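Local coordinates for protein beta-hydroxyacid dehydrogenase, 3-hydroxyisobutyrate dehydrogenase (PDB 6GRL) that is an imine reductase of the beta-hydroxyacid dehydrogenase family, probably using NADPH to reduce imines and form amines by reductive amination, at residues S115-N120 with A129-G134; S157-H162 with V172-E177; H208-E213 with I262-S267. One frame throughout, in Å; residues are numbered along the deposited sequence.

Contact 1 of 3, residues S115-N120 with A129-G134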
loop_
_atom_site.group_PDB
_atom_site.type_symbol
_atom_site.label_atom_id
_atom_site.label_comp_id
_atom_site.label_asym_id
_atom_site.label_seq_id
_atom_site.Cartn_x
_atom_site.Cartn_y
_atom_site.Cartn_z
ATOM N N SER A 115 -2.389 -6.207 -11.803
ATOM C CA SER A 115 -2.932 -6.534 -13.116
ATOM C C SER A 115 -4.188 -5.722 -13.409
ATOM O O SER A 115 -4.399 -5.279 -14.544
ATOM C CB SER A 115 -3.225 -8.031 -13.209
ATOM O OG SER A 115 -4.167 -8.430 -12.228
ATOM N N GLN A 116 -5.035 -5.513 -12.397
ATOM C CA GLN A 116 -6.246 -4.725 -12.602
ATOM C C GLN A 116 -5.914 -3.269 -12.904
ATOM O O GLN A 116 -6.552 -2.646 -13.761
ATOM C CB GLN A 116 -7.155 -4.836 -11.378
ATOM C CG GLN A 116 -7.925 -6.148 -11.311
ATOM C CD GLN A 116 -8.369 -6.508 -9.905
ATOM O OE1 GLN A 116 -7.918 -5.917 -8.924
ATOM N NE2 GLN A 116 -9.260 -7.488 -9.803
ATOM N N ALA A 117 -4.912 -2.712 -12.218
ATOM C CA ALA A 117 -4.502 -1.339 -12.497
ATOM C C ALA A 117 -3.977 -1.201 -13.920
ATOM O O ALA A 117 -4.265 -0.210 -14.603
ATOM C CB ALA A 117 -3.445 -0.889 -11.488
ATOM N N ARG A 118 -3.210 -2.191 -14.386
ATOM C CA ARG A 118 -2.709 -2.159 -15.756
ATOM C C ARG A 118 -3.851 -2.290 -16.758
ATOM O O ARG A 118 -3.836 -1.642 -17.813
ATOM C CB ARG A 118 -1.672 -3.265 -15.957
ATOM C CG ARG A 118 -0.461 -3.123 -15.042
ATOM C CD ARG A 118 0.559 -4.235 -15.242
ATOM N NE ARG A 118 1.679 -4.090 -14.316
ATOM C CZ ARG A 118 2.014 -4.981 -13.388
ATOM N NH1 ARG A 118 1.324 -6.107 -13.256
ATOM N NH2 ARG A 118 3.050 -4.749 -12.594
ATOM N N SER A 119 -4.852 -3.113 -16.440
ATOM C CA SER A 119 -6.016 -3.225 -17.313
ATOM C C SER A 119 -6.806 -1.923 -17.344
ATOM O O SER A 119 -7.290 -1.507 -18.404
ATOM C CB SER A 119 -6.905 -4.382 -16.862
ATOM O OG SER A 119 -8.135 -4.384 -17.567
ATOM N N ASN A 120 -6.945 -1.263 -16.189
ATOM C CA ASN A 120 -7.650 0.014 -16.140
ATOM C C ASN A 120 -6.962 1.058 -17.010
ATOM O O ASN A 120 -7.628 1.859 -17.677
ATOM C CB ASN A 120 -7.743 0.516 -14.697
ATOM C CG ASN A 120 -8.607 -0.366 -13.821
ATOM O OD1 ASN A 120 -9.434 -1.132 -14.311
ATOM N ND2 ASN A 120 -8.426 -0.252 -12.511
ATOM N N ALA A 129 -8.265 8.807 -22.440
ATOM C CA ALA A 129 -8.071 9.386 -21.122
ATOM C C ALA A 129 -6.725 8.957 -20.554
ATOM O O ALA A 129 -6.245 7.850 -20.816
ATOM C CB ALA A 129 -9.191 8.967 -20.163
ATOM N N GLU A 130 -6.116 9.855 -19.784
ATOM C CA GLU A 130 -4.943 9.510 -19.000
ATOM C C GLU A 130 -5.373 8.809 -17.714
ATOM O O GLU A 130 -6.495 8.978 -17.229
ATOM C CB GLU A 130 -4.120 10.757 -18.681
ATOM C CG GLU A 130 -3.333 11.294 -19.866
ATOM C CD GLU A 130 -2.750 12.668 -19.605
ATOM O OE1 GLU A 130 -3.247 13.363 -18.694
ATOM O OE2 GLU A 130 -1.790 13.049 -20.307
ATOM N N TYR A 131 -4.468 8.003 -17.163
ATOM C CA TYR A 131 -4.810 7.165 -16.022
ATOM C C TYR A 131 -3.700 7.192 -14.987
ATOM O O TYR A 131 -2.524 7.019 -15.322
ATOM C CB TYR A 131 -5.080 5.721 -16.460
ATOM C CG TYR A 131 -5.449 4.799 -15.321
ATOM C CD1 TYR A 131 -6.743 4.775 -14.813
ATOM C CD2 TYR A 131 -4.504 3.954 -14.751
ATOM C CE1 TYR A 131 -7.084 3.938 -13.770
ATOM C CE2 TYR A 131 -4.837 3.111 -13.708
ATOM C CZ TYR A 131 -6.128 3.110 -13.221
ATOM O OH TYR A 131 -6.465 2.271 -12.186
ATOM N N LEU A 132 -4.082 7.405 -13.731
ATOM C CA LEU A 132 -3.181 7.261 -12.598
ATOM C C LEU A 132 -3.819 6.308 -11.602
ATOM O O LEU A 132 -5.011 6.428 -11.297
ATOM C CB LEU A 132 -2.891 8.609 -11.928
ATOM C CG LEU A 132 -2.011 9.599 -12.690
ATOM C CD1 LEU A 132 -2.039 10.959 -12.009
ATOM C CD2 LEU A 132 -0.585 9.080 -12.795
ATOM N N ASP A 133 -3.034 5.356 -11.111
ATOM C CA ASP A 133 -3.487 4.448 -10.069
ATOM C C ASP A 133 -2.891 4.887 -8.740
ATOM O O ASP A 133 -1.681 5.120 -8.645
ATOM C CB ASP A 133 -3.092 3.005 -10.377
ATOM C CG ASP A 133 -3.940 2.005 -9.622
ATOM O OD1 ASP A 133 -3.458 1.446 -8.614
ATOM O OD2 ASP A 133 -5.100 1.792 -10.030
ATOM N N GLY A 134 -3.742 5.007 -7.730
ATOM C CA GLY A 134 -3.302 5.432 -6.418
ATOM C C GLY A 134 -3.749 4.467 -5.339
ATOM O O GLY A 134 -4.790 3.820 -5.446
#
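Tyr-131 reaches from strand 130-137 to the sheet-facing side of helix 114-126 and meets it through Ala-117 and Asn-120, one helical turn apart. CG of the tyrosine stands anti to its backbone N (chi1 -180°), which carries the ring away from the strand and toward the helix. The backbone of Asn-120 lies over one ring face, its carbonyl carbon 4.2 Å above the plane and over the centre. The same residue also lends its CB, which sits 3.4 Å from Tyr-131 CZ, so the backbone carbon lies over the ring centre and CB near the hydroxyl end of the ring. Its amide plane is turned 68° from the ring. The carbonyl of Ala-117 approaches more obliquely, Ala-117 O lying 3.5 Å from Tyr-131 CE2. Asp-133, two residues further along the strand, points its side chain to the same side. Its carboxylate packs against the methyl of Ala-117, with Ala-117 CB 3.5 Å from Asp-133 OD2. That same oxygen accepts the tyrosine hydroxyl in a short bond, Tyr-131 OH to Asp-133 OD2 at 2.6 Å, through its anti lone pair. Phenol and carboxylate are thereby tied together along the strand, and Asn-108 ND2 bonds to the same hydroxyl. The other carboxylate oxygen, OD1, pairs with Lys-135 in a salt bridge. Helix and strand run nearly antiparallel, their local axes 162° apart and 8.9 Å at closest approach. This is the helix-to-strand return of a beta-alpha-beta crossover in the Rossmann-type domain: strand 130-137 hydrogen-bonds alongside strand 105-108, helix 114-126 covers the face carrying Tyr-131 and Asp-133, and Leu-132 turns to the other face, against Phe-159 of helix 156-166.

Contact 2 of 3, residues S157-H162 with V172-E177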
loop_
_atom_site.group_PDB
_atom_site.type_symbol
_atom_site.label_atom_id
_atom_site.label_comp_id
_atom_site.label_asym_id
_atom_site.label_seq_id
_atom_site.Cartn_x
_atom_site.Cartn_y
_atom_site.Cartn_z
ATOM N N SER A 157 3.912 12.187 -16.939
ATOM C CA SER A 157 3.423 13.509 -17.316
ATOM C C SER A 157 2.100 13.825 -16.630
ATOM O O SER A 157 1.866 14.964 -16.209
ATOM C CB SER A 157 3.278 13.602 -18.835
ATOM O OG SER A 157 2.263 12.731 -19.305
ATOM N N ALA A 158 1.221 12.827 -16.505
ATOM C CA ALA A 158 -0.052 13.047 -15.827
ATOM C C ALA A 158 0.149 13.278 -14.335
ATOM O O ALA A 158 -0.562 14.085 -13.724
ATOM C CB ALA A 158 -0.986 11.862 -16.067
ATOM N N PHE A 159 1.112 12.580 -13.730
ATOM C CA PHE A 159 1.385 12.788 -12.312
ATOM C C PHE A 159 1.968 14.174 -12.065
ATOM O O PHE A 159 1.551 14.877 -11.138
ATOM C CB PHE A 159 2.335 11.709 -11.791
ATOM C CG PHE A 159 2.764 11.924 -10.370
ATOM C CD1 PHE A 159 1.959 11.510 -9.324
ATOM C CD2 PHE A 159 3.963 12.555 -10.080
ATOM C CE1 PHE A 159 2.347 11.710 -8.015
ATOM C CE2 PHE A 159 4.354 12.763 -8.773
ATOM C CZ PHE A 159 3.546 12.338 -7.739
ATOM N N ASP A 160 2.941 14.581 -12.885
ATOM C CA ASP A 160 3.593 15.870 -12.679
ATOM C C ASP A 160 2.607 17.021 -12.830
ATOM O O ASP A 160 2.653 17.992 -12.065
ATOM C CB ASP A 160 4.757 16.033 -13.658
ATOM C CG ASP A 160 5.890 15.063 -13.386
ATOM O OD1 ASP A 160 6.032 14.618 -12.228
ATOM O OD2 ASP A 160 6.644 14.749 -14.331
ATOM N N ALA A 161 1.703 16.928 -13.806
ATOM C CA ALA A 161 0.760 18.012 -14.058
ATOM C C ALA A 161 -0.298 18.138 -12.970
ATOM O O ALA A 161 -0.845 19.230 -12.782
ATOM C CB ALA A 161 0.084 17.813 -15.415
ATOM N N HIS A 162 -0.598 17.056 -12.250
ATOM C CA HIS A 162 -1.673 17.059 -11.266
ATOM C C HIS A 162 -1.188 16.763 -9.852
ATOM O O HIS A 162 -2.017 16.570 -8.954
ATOM C CB HIS A 162 -2.755 16.054 -11.666
ATOM C CG HIS A 162 -3.343 16.311 -13.019
ATOM N ND1 HIS A 162 -4.249 17.323 -13.256
ATOM C CD2 HIS A 162 -3.148 15.695 -14.208
ATOM C CE1 HIS A 162 -4.590 17.315 -14.532
ATOM N NE2 HIS A 162 -3.935 16.337 -15.132
ATOM N N VAL A 172 2.257 12.376 -0.941
ATOM C CA VAL A 172 2.144 11.748 -2.254
ATOM C C VAL A 172 3.529 11.341 -2.747
ATOM O O VAL A 172 4.499 12.091 -2.587
ATOM C CB VAL A 172 1.458 12.699 -3.260
ATOM C CG1 VAL A 172 1.647 12.218 -4.683
ATOM C CG2 VAL A 172 -0.023 12.835 -2.937
ATOM N N ALA A 173 3.618 10.153 -3.352
ATOM C CA ALA A 173 4.866 9.636 -3.894
ATOM C C ALA A 173 4.568 8.932 -5.210
ATOM O O ALA A 173 3.541 8.261 -5.344
ATOM C CB ALA A 173 5.552 8.671 -2.919
ATOM N N TYR A 174 5.464 9.098 -6.179
ATOM C CA TYR A 174 5.331 8.493 -7.497
ATOM C C TYR A 174 6.288 7.315 -7.618
ATOM O O TYR A 174 7.454 7.405 -7.220
ATOM C CB TYR A 174 5.618 9.522 -8.594
ATOM C CG TYR A 174 5.493 8.996 -10.006
ATOM C CD1 TYR A 174 4.248 8.739 -10.567
ATOM C CD2 TYR A 174 6.622 8.771 -10.784
ATOM C CE1 TYR A 174 4.132 8.264 -11.862
ATOM C CE2 TYR A 174 6.515 8.297 -12.078
ATOM C CZ TYR A 174 5.268 8.046 -12.612
ATOM O OH TYR A 174 5.160 7.574 -13.900
ATOM N N HIS A 175 5.793 6.206 -8.176
ATOM C CA HIS A 175 6.551 4.964 -8.183
ATOM C C HIS A 175 7.013 4.507 -9.560
ATOM O O HIS A 175 7.906 3.658 -9.635
ATOM C CB HIS A 175 5.731 3.840 -7.533
ATOM C CG HIS A 175 5.796 3.842 -6.037
ATOM N ND1 HIS A 175 4.891 4.525 -5.253
ATOM C CD2 HIS A 175 6.669 3.259 -5.182
ATOM C CE1 HIS A 175 5.198 4.355 -3.979
ATOM N NE2 HIS A 175 6.273 3.591 -3.909
ATOM N N GLY A 176 6.449 5.029 -10.636
ATOM C CA GLY A 176 6.945 4.700 -11.958
ATOM C C GLY A 176 5.831 4.672 -12.983
ATOM O O GLY A 176 4.659 4.879 -12.677
ATOM N N GLU A 177 6.237 4.396 -14.227
ATOM C CA GLU A 177 5.308 4.423 -15.352
ATOM C C GLU A 177 4.376 3.219 -15.353
ATOM O O GLU A 177 3.218 3.336 -15.771
ATOM C CB GLU A 177 6.082 4.486 -16.668
ATOM C CG GLU A 177 7.006 5.684 -16.795
ATOM C CD GLU A 177 6.325 6.876 -17.434
ATOM O OE1 GLU A 177 5.167 6.731 -17.879
ATOM O OE2 GLU A 177 6.949 7.956 -17.498
#
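Phe-159 fills the interface between helix 156-166 and strand 171-174, the last two elements of a beta-alpha-beta unit that starts at strand 149-154 of the Rossmann-type domain and ends on the edge strand 171-174 of the sheet. Its CG lies anti to the backbone N (chi1 175°), sending the ring from the helix toward the strand. Tyr-174 supplies the face contact: its CB stands 3.6 Å from the centroid of the Phe-159 ring, only 17° off the ring normal, a CH-pi interaction. The tyrosine ring continues past the phenylalanine in the opposite direction. Their centroids are 4.8 Å apart with the planes inclined by 31°, and the closest ring atoms are Phe-159 CG and Tyr-174 CD1 at 3.5 Å. Val-172, two residues back on the same side of the strand, meets the edge of the phenyl ring; in the conformer given, CG1 lies 3.4 Å from Phe-159 CE1. One aromatic side chain thus bridges both inward-facing residues of the strand by van der Waals packing, with no hydrogen bond across. With the ring cut back to an alanine, helix and strand would probably be left with a gap, and Tyr-174 CB and the Val-172 methyl without the surface they pack on.

Beyond this first shell, Phe-152 of the adjoining strand touches both Phe-159 and Val-172, as does Leu-166 further along the helix. Backbone bonds from Ala-173 to Leu-150 and Phe-152 fix strand 171-174 beside strand 149-154. After the strand, the chain turns at Gly-176, whose backbone angles suit a glycine, since a CB would collide with the carbonyl oxygen of His-175. That turn brings Gly-176 N over one face of the Tyr-174 ring, 3.6 Å above its plane and offset toward the rim.

Contact 3 of 3, residues H208-E213 with I262-S267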
loop_
_atom_site.group_PDB
_atom_site.type_symbol
_atom_site.label_atom_id
_atom_site.label_comp_id
_atom_site.label_asym_id
_atom_site.label_seq_id
_atom_site.Cartn_x
_atom_site.Cartn_y
_atom_site.Cartn_z
ATOM N N HIS A 208 4.576 -17.283 26.507
ATOM C CA HIS A 208 3.443 -17.713 27.319
ATOM C C HIS A 208 3.667 -19.115 27.870
ATOM O O HIS A 208 3.332 -19.393 29.028
ATOM C CB HIS A 208 2.152 -17.653 26.505
ATOM C CG HIS A 208 0.924 -17.962 27.304
ATOM N ND1 HIS A 208 0.382 -19.226 27.376
ATOM C CD2 HIS A 208 0.143 -17.171 28.076
ATOM C CE1 HIS A 208 -0.687 -19.200 28.153
ATOM N NE2 HIS A 208 -0.854 -17.965 28.590
ATOM N N ALA A 209 4.235 -20.009 27.058
ATOM C CA ALA A 209 4.548 -21.351 27.530
ATOM C C ALA A 209 5.603 -21.341 28.627
ATOM O O ALA A 209 5.712 -22.317 29.378
ATOM C CB ALA A 209 5.016 -22.223 26.364
ATOM N N GLU A 210 6.377 -20.263 28.737
ATOM C CA GLU A 210 7.396 -20.129 29.768
ATOM C C GLU A 210 6.905 -19.370 30.994
ATOM O O GLU A 210 7.684 -19.172 31.932
ATOM C CB GLU A 210 8.633 -19.428 29.195
ATOM C CG GLU A 210 9.468 -20.278 28.245
ATOM C CD GLU A 210 10.324 -21.305 28.968
ATOM O OE1 GLU A 210 10.285 -21.352 30.215
ATOM O OE2 GLU A 210 11.060 -22.050 28.287
ATOM N N GLY A 211 5.647 -18.939 31.008
ATOM C CA GLY A 211 5.101 -18.228 32.147
ATOM C C GLY A 211 5.309 -16.733 32.137
ATOM O O GLY A 211 5.155 -16.094 33.185
ATOM N N VAL A 212 5.655 -16.151 30.994
ATOM C CA VAL A 212 5.892 -14.717 30.881
ATOM C C VAL A 212 4.578 -14.021 30.558
ATOM O O VAL A 212 3.786 -14.504 29.740
ATOM C CB VAL A 212 6.955 -14.425 29.805
ATOM C CG1 VAL A 212 7.184 -12.926 29.665
ATOM C CG2 VAL A 212 8.256 -15.140 30.136
ATOM N N GLU A 213 4.339 -12.884 31.209
ATOM C CA GLU A 213 3.159 -12.082 30.914
ATOM C C GLU A 213 3.287 -11.496 29.513
ATOM O O GLU A 213 4.281 -10.833 29.198
ATOM C CB GLU A 213 2.997 -10.978 31.954
ATOM C CG GLU A 213 1.563 -10.514 32.129
ATOM C CD GLU A 213 1.213 -9.362 31.212
ATOM O OE1 GLU A 213 2.058 -8.456 31.046
ATOM O OE2 GLU A 213 0.098 -9.368 30.648
ATOM N N ILE A 262 15.225 -23.136 17.545
ATOM C CA ILE A 262 14.273 -24.175 17.166
ATOM C C ILE A 262 14.085 -25.168 18.305
ATOM O O ILE A 262 12.957 -25.563 18.624
ATOM C CB ILE A 262 14.739 -24.877 15.877
ATOM C CG1 ILE A 262 14.776 -23.889 14.710
ATOM C CG2 ILE A 262 13.840 -26.063 15.559
ATOM C CD1 ILE A 262 15.664 -24.334 13.567
ATOM N N SER A 263 15.184 -25.581 18.940
ATOM C CA SER A 263 15.091 -26.571 20.009
ATOM C C SER A 263 14.264 -26.051 21.178
ATOM O O SER A 263 13.465 -26.792 21.761
ATOM C CB SER A 263 16.492 -26.968 20.474
ATOM O OG SER A 263 16.432 -27.912 21.528
ATOM N N HIS A 264 14.428 -24.772 21.525
ATOM C CA HIS A 264 13.736 -24.231 22.692
ATOM C C HIS A 264 12.232 -24.140 22.458
ATOM O O HIS A 264 11.439 -24.613 23.280
ATOM C CB HIS A 264 14.311 -22.863 23.059
ATOM C CG HIS A 264 13.495 -22.119 24.071
ATOM N ND1 HIS A 264 12.915 -20.896 23.808
ATOM C CD2 HIS A 264 13.148 -22.435 25.340
ATOM C CE1 HIS A 264 12.256 -20.487 24.876
ATOM N NE2 HIS A 264 12.380 -21.403 25.820
ATOM N N ARG A 265 11.817 -23.536 21.341
ATOM C CA ARG A 265 10.387 -23.360 21.106
ATOM C C ARG A 265 9.696 -24.697 20.855
ATOM O O ARG A 265 8.553 -24.898 21.279
ATOM C CB ARG A 265 10.150 -22.393 19.943
ATOM C CG ARG A 265 10.646 -22.864 18.588
ATOM C CD ARG A 265 10.802 -21.687 17.636
ATOM N NE ARG A 265 9.518 -21.148 17.195
ATOM C CZ ARG A 265 9.221 -19.851 17.166
ATOM N NH1 ARG A 265 8.029 -19.449 16.741
ATOM N NH2 ARG A 265 10.112 -18.957 17.567
ATOM N N GLU A 266 10.379 -25.630 20.187
ATOM C CA GLU A 266 9.773 -26.934 19.939
ATOM C C GLU A 266 9.668 -27.755 21.218
ATOM O O GLU A 266 8.759 -28.584 21.345
ATOM C CB GLU A 266 10.565 -27.690 18.871
ATOM C CG GLU A 266 10.303 -27.184 17.460
ATOM C CD GLU A 266 10.949 -28.044 16.391
ATOM O OE1 GLU A 266 11.816 -28.876 16.733
ATOM O OE2 GLU A 266 10.584 -27.885 15.206
ATOM N N SER A 267 10.573 -27.537 22.176
ATOM C CA SER A 267 10.454 -28.190 23.475
ATOM C C SER A 267 9.246 -27.689 24.255
ATOM O O SER A 267 8.811 -28.357 25.199
ATOM C CB SER A 267 11.727 -27.978 24.296
ATOM O OG SER A 267 11.825 -26.641 24.755
#
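Two torsions bend Glu-210 toward His-264: chi1 of -73° places CG beside the backbone N, and chi2 of -76° folds the chain again, while the histidine extends to meet it with CG anti to the backbone N. The groups arrive from opposite directions and join through one hydrogen bond, His-264 NE2 to Glu-210 OE2 at 2.9 Å. The acceptor lies close to the imidazole plane, at the ring edge, whereas the donor meets OE2 on its anti side and somewhat above the carboxylate plane. The ring and carboxylate planes are moderately inclined to each other, and the N-H...O angle is 155°. At this solvent-exposed position the carboxylate would tend to favour a protonated imidazole. Glu-210 directly follows helix 181-209, and Gly-211 after it, with positive phi, closes a Schellman motif. The pair links the C-terminal ends of helices 181-209 and 251-267 in the helical C-terminal domain: His-264 also rests on Val-206 of the first helix, and Glu-210 on Leu-268, just beyond the second.

In the fold
Along the chain the three contacts follow in series. Contacts 1 and 2 belong to the N-terminal Rossmann-type domain, their centres 13 Å apart, and engage the same mixed sheet. They touch through packing of Glu-130 and Leu-132 on Ala-158, with helices 114-126 and 156-166 on different faces of strand 130-137. Contact 3 is remote, its centre about 48 Å from that of contact 1 and on the opposite side of the chain's centre, in the helical C-terminal domain. Helix 181-209, which follows strand 171-174, runs from near contact 2 to contact 3, whose centres are about 49 Å apart, connecting the probable nucleotide-binding domain to the helical one.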